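Local structure of spydx (Streptococcus pyogenes, 2J43) at residues A[22-27]-A[68-73]; A[126-131]-A[174-179]. The protein binds alpha-glucans such as host lung glycogen through this tandem of family 41 carbohydrate-binding modules, part of a cell-wall-anchored enzyme that probably hydrolyses alpha-1,6-glucosidic linkages. One frame throughout, in Å; residues are numbered along the deposited sequence.

Interaction 1: A[22-27]-A[68-73]; sequences GLWVWG and SYLINN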
# COMPACT_ATOMS: atom_id res chain seq x y z
N GLY A 22 9.67 22.92 0.53
CA GLY A 22 10.64 22.02 -0.08
C GLY A 22 10.60 20.61 0.47
O GLY A 22 10.30 20.40 1.67
N LEU A 23 10.93 19.66 -0.38
CA LEU A 23 11.14 18.25 0.00
C LEU A 23 12.64 18.01 -0.02
O LEU A 23 13.28 17.96 -1.06
CB LEU A 23 10.46 17.30 -0.96
CG LEU A 23 10.53 15.81 -0.64
CD1 LEU A 23 9.92 15.56 0.74
CD2 LEU A 23 9.82 14.92 -1.69
N TRP A 24 13.20 17.79 1.16
CA TRP A 24 14.63 17.69 1.42
C TRP A 24 14.92 16.19 1.67
O TRP A 24 14.27 15.58 2.50
CB TRP A 24 15.00 18.52 2.65
CG TRP A 24 16.47 18.48 2.96
CD1 TRP A 24 17.14 17.54 3.70
CD2 TRP A 24 17.42 19.45 2.56
NE1 TRP A 24 18.48 17.87 3.73
CE2 TRP A 24 18.68 19.03 3.02
CE3 TRP A 24 17.34 20.65 1.80
CZ2 TRP A 24 19.86 19.76 2.78
CZ3 TRP A 24 18.50 21.37 1.56
CH2 TRP A 24 19.75 20.93 2.04
N VAL A 25 15.79 15.58 0.86
CA VAL A 25 15.94 14.13 0.84
C VAL A 25 17.39 13.65 1.03
O VAL A 25 18.34 14.32 0.63
CB VAL A 25 15.38 13.52 -0.47
CG1 VAL A 25 13.90 13.80 -0.59
CG2 VAL A 25 16.09 14.10 -1.69
N TRP A 26 17.51 12.50 1.67
CA TRP A 26 18.78 11.83 1.82
C TRP A 26 18.63 10.34 1.87
O TRP A 26 17.53 9.80 1.65
CB TRP A 26 19.51 12.40 3.01
CG TRP A 26 18.92 12.22 4.40
CD1 TRP A 26 19.37 11.36 5.35
CD2 TRP A 26 17.84 12.97 5.06
NE1 TRP A 26 18.65 11.49 6.51
CE2 TRP A 26 17.73 12.48 6.38
CE3 TRP A 26 16.97 13.99 4.67
CZ2 TRP A 26 16.79 12.96 7.30
CZ3 TRP A 26 16.05 14.46 5.59
CH2 TRP A 26 15.96 13.94 6.87
N GLY A 27 19.71 9.62 2.13
CA GLY A 27 19.67 8.18 2.00
C GLY A 27 19.83 7.77 0.54
O GLY A 27 20.58 8.38 -0.22
N SER A 68 15.31 8.88 3.33
CA SER A 68 14.93 9.77 4.37
C SER A 68 14.53 11.10 3.74
O SER A 68 14.98 11.50 2.68
CB SER A 68 16.07 9.98 5.37
OG SER A 68 16.39 8.74 6.02
N TYR A 69 13.70 11.83 4.48
CA TYR A 69 13.16 13.06 3.96
C TYR A 69 12.61 13.94 5.08
O TYR A 69 12.32 13.51 6.23
CB TYR A 69 12.04 12.83 2.91
CG TYR A 69 10.75 12.42 3.56
CD1 TYR A 69 9.76 13.36 3.88
CD2 TYR A 69 10.54 11.09 3.91
CE1 TYR A 69 8.62 12.93 4.56
CE2 TYR A 69 9.35 10.68 4.55
CZ TYR A 69 8.43 11.61 4.86
OH TYR A 69 7.29 11.21 5.55
N LEU A 70 12.42 15.20 4.72
CA LEU A 70 11.67 16.13 5.53
C LEU A 70 11.05 17.16 4.60
O LEU A 70 11.49 17.29 3.47
CB LEU A 70 12.53 16.79 6.61
CG LEU A 70 13.68 17.64 6.10
CD1 LEU A 70 13.16 19.06 5.83
CD2 LEU A 70 14.86 17.71 7.07
N ILE A 71 10.08 17.89 5.13
CA ILE A 71 9.47 19.03 4.41
C ILE A 71 9.94 20.26 5.13
O ILE A 71 9.76 20.40 6.36
CB ILE A 71 7.89 18.95 4.38
CG1 ILE A 71 7.45 17.72 3.59
CG2 ILE A 71 7.29 20.23 3.74
CD1 ILE A 71 5.99 17.51 3.56
N ASN A 72 10.53 21.19 4.39
CA ASN A 72 11.01 22.44 4.94
C ASN A 72 10.31 23.60 4.27
O ASN A 72 9.45 23.40 3.43
CB ASN A 72 12.55 22.58 4.85
CG ASN A 72 13.12 22.74 3.40
OD1 ASN A 72 12.39 23.05 2.49
ND2 ASN A 72 14.46 22.67 3.25
N ASN A 73 10.65 24.79 4.73
CA ASN A 73 10.25 26.00 4.03
C ASN A 73 11.43 26.90 3.80
O ASN A 73 12.56 26.62 4.19
CB ASN A 73 9.10 26.69 4.76
CG ASN A 73 9.51 27.22 6.13
OD1 ASN A 73 10.71 27.37 6.42
ND2 ASN A 73 8.51 27.52 6.96
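Six backbone hydrogen bonds join 22-27 to 68-73 as antiparallel neighbours, two each for the pairs G22-N72, W24-L70 and W26-S68. They are nearly uniform in length: W24 N lies 2.9 Å from L70 O and N72 N 2.8 Å from G22 O. Three CA-H...O contacts fill in between them, including Y69 CA to W24 O.

Apolar contacts divide between the two faces. On one, L23 CD1 reaches the Y69 ring at CD1 (3.8 Å), and V25 CG1 meets Y69 CB. On the other, L70 CG sits between its backbone N and carbonyl carbon (chi1 63°), which lays CD1 against W24 CB at 3.7 Å and CD2 by W26 CZ3 at 3.8 Å. The indole of W26 lies over the partner strand, with S68 CB and Y69 N on one of its faces.

Among the polar side chains, N72 crosses W24: its ND2 passes 3.8 Å from W24 CE3 and is hydrogen-bonded to P37 O.

These are the two central strands of a four-stranded antiparallel sheet, flanked by 41-42 and 83-86; L23, Y69 and I71 pack onto strand 4-9 of the facing sheet, and L23 also onto 53-58.

Interaction 2: A[126-131]-A[174-179]; sequences DNLAVW and ILDKSK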
# COMPACT_ATOMS: atom_id res chain seq x y z
N ASP A 126 -12.59 -14.59 -13.64
CA ASP A 126 -13.99 -14.99 -13.76
C ASP A 126 -14.25 -16.21 -12.88
O ASP A 126 -13.51 -17.18 -12.88
CB ASP A 126 -14.35 -15.38 -15.20
CG ASP A 126 -14.60 -14.18 -16.11
OD1 ASP A 126 -14.70 -13.04 -15.63
OD2 ASP A 126 -14.74 -14.37 -17.35
N ASN A 127 -15.36 -16.11 -12.15
CA ASN A 127 -15.87 -17.18 -11.28
C ASN A 127 -14.97 -17.54 -10.09
O ASN A 127 -15.16 -18.56 -9.44
CB ASN A 127 -16.25 -18.40 -12.09
CG ASN A 127 -17.20 -18.09 -13.24
OD1 ASN A 127 -16.87 -18.37 -14.41
ND2 ASN A 127 -18.28 -17.43 -12.95
N LEU A 128 -13.99 -16.70 -9.81
CA LEU A 128 -13.23 -16.85 -8.56
C LEU A 128 -13.98 -16.07 -7.47
O LEU A 128 -14.62 -15.06 -7.76
CB LEU A 128 -11.82 -16.30 -8.74
CG LEU A 128 -10.96 -17.03 -9.76
CD1 LEU A 128 -9.48 -16.52 -9.65
CD2 LEU A 128 -11.00 -18.54 -9.72
N ALA A 129 -13.89 -16.51 -6.22
CA ALA A 129 -14.59 -15.84 -5.12
C ALA A 129 -13.78 -15.96 -3.86
O ALA A 129 -12.90 -16.82 -3.78
CB ALA A 129 -15.94 -16.50 -4.88
N VAL A 130 -14.13 -15.17 -2.88
CA VAL A 130 -13.43 -15.17 -1.59
C VAL A 130 -14.41 -15.66 -0.53
O VAL A 130 -15.46 -15.08 -0.33
CB VAL A 130 -12.92 -13.77 -1.18
CG1 VAL A 130 -12.03 -13.93 0.10
CG2 VAL A 130 -12.17 -13.13 -2.33
N TRP A 131 -14.03 -16.74 0.16
CA TRP A 131 -14.73 -17.24 1.33
C TRP A 131 -14.15 -16.54 2.57
O TRP A 131 -12.95 -16.46 2.68
CB TRP A 131 -14.50 -18.74 1.45
CG TRP A 131 -15.34 -19.38 2.48
CD1 TRP A 131 -14.94 -19.81 3.73
CD2 TRP A 131 -16.74 -19.72 2.39
NE1 TRP A 131 -16.00 -20.36 4.42
CE2 TRP A 131 -17.11 -20.31 3.63
CE3 TRP A 131 -17.72 -19.55 1.41
CZ2 TRP A 131 -18.42 -20.72 3.89
CZ3 TRP A 131 -19.02 -19.97 1.69
CH2 TRP A 131 -19.35 -20.53 2.90
N ILE A 174 -9.35 -18.38 -1.20
CA ILE A 174 -9.73 -18.05 -2.59
C ILE A 174 -10.29 -19.32 -3.24
O ILE A 174 -9.62 -20.38 -3.25
CB ILE A 174 -8.56 -17.54 -3.41
CG1 ILE A 174 -7.81 -16.41 -2.71
CG2 ILE A 174 -9.03 -17.07 -4.81
CD1 ILE A 174 -8.67 -15.20 -2.37
N LEU A 175 -11.48 -19.20 -3.82
CA LEU A 175 -12.19 -20.31 -4.46
C LEU A 175 -12.30 -20.16 -5.95
O LEU A 175 -12.36 -19.03 -6.47
CB LEU A 175 -13.60 -20.41 -3.90
CG LEU A 175 -13.76 -20.41 -2.38
CD1 LEU A 175 -15.25 -20.65 -2.00
CD2 LEU A 175 -12.83 -21.45 -1.78
N ASP A 176 -12.32 -21.29 -6.64
CA ASP A 176 -12.64 -21.31 -8.05
C ASP A 176 -13.96 -22.05 -8.24
O ASP A 176 -14.01 -23.26 -8.19
CB ASP A 176 -11.49 -21.95 -8.82
CG ASP A 176 -11.71 -21.96 -10.30
OD1 ASP A 176 -12.85 -21.65 -10.74
OD2 ASP A 176 -10.78 -22.29 -11.09
N LYS A 177 -15.02 -21.30 -8.44
CA LYS A 177 -16.38 -21.87 -8.53
C LYS A 177 -16.64 -22.65 -9.83
O LYS A 177 -17.68 -23.29 -9.93
CB LYS A 177 -17.41 -20.78 -8.42
CG LYS A 177 -17.32 -19.97 -7.13
CD LYS A 177 -18.49 -19.04 -6.91
CE LYS A 177 -18.70 -18.07 -8.07
NZ LYS A 177 -19.86 -17.14 -7.88
N SER A 178 -15.72 -22.60 -10.78
CA SER A 178 -15.83 -23.38 -12.01
C SER A 178 -15.51 -24.85 -11.74
O SER A 178 -15.87 -25.75 -12.53
CB SER A 178 -14.93 -22.80 -13.08
OG SER A 178 -13.58 -23.16 -12.88
N LYS A 179 -14.88 -25.12 -10.60
CA LYS A 179 -14.48 -26.47 -10.25
C LYS A 179 -15.49 -27.19 -9.37
O LYS A 179 -16.49 -26.63 -8.99
CB LYS A 179 -13.13 -26.43 -9.53
CG LYS A 179 -12.05 -25.68 -10.27
CD LYS A 179 -11.78 -26.34 -11.63
CE LYS A 179 -10.33 -26.31 -12.03
NZ LYS A 179 -9.92 -24.99 -12.47
O HOH W 1 -13.05 -19.86 -12.84
O HOH W 2 -19.73 -15.96 -10.68
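Strands 128-131 and 174-176 run antiparallel with a marked twist, their directions 141° apart, and are tied at A129 and L175 by a reciprocal pair of hydrogen bonds: L175 N to A129 O at 2.8 Å and A129 N to L175 O at 3.0 Å. Beyond the strand ends K177 N donates to N127 O (2.9 Å), extending the pairing into the loops. A type I turn from D176 to K179 then carries the chain away.

Side chains meet on both faces. L128 CD2 comes up to the carboxylate carbon of D176, CG, at 3.5 Å; further along this face V130 CG2 touches I174 CD1. On the other face L175 CD1 approaches W131 CB at 4.0 Å, and the methylenes of K177 fold over N127 O, with CD near A129 CB. A bend at chi3 (-56°) turns the end of K177 so that NZ shares a water with N127 ND2.

D176 CG stands anti to the backbone N (chi1 -177°), and OD1 accepts from S178 N in an Asx turn and from S178 OG at 2.7 Å, both donors on the same face of the carboxylate. A second water donates to OD1 and to D126 O, while K179 NZ forms a salt bridge with OD2 from above the carboxylate plane (3.2 Å). With two protein donors, a water and an ammonium group around it, the carboxylate of D176 is probably stabilised as the anion, and its rotation is restrained where the strand gives way to the turn.

How the interactions relate
Interaction 1 is complete within the first pullulanase-associated domain before the chain enters the second, which holds interaction 2. About 46 Å separates their centres, the nearest atoms are about 32 Å apart, and they share no sheet. Each nevertheless joins two antiparallel strands in the interior of its own sheet: 21-27 with 66-73 in one module, 128-134 with 170-176 in the other. In both, the first strand carries a tryptophan packed edge-to-face on a second tryptophan from a later loop, W24 on W36 and W131 on W143. This recurrence is consistent with tandem carbohydrate-binding modules built alike, giving the protein two separated units for recognising alpha-glucans.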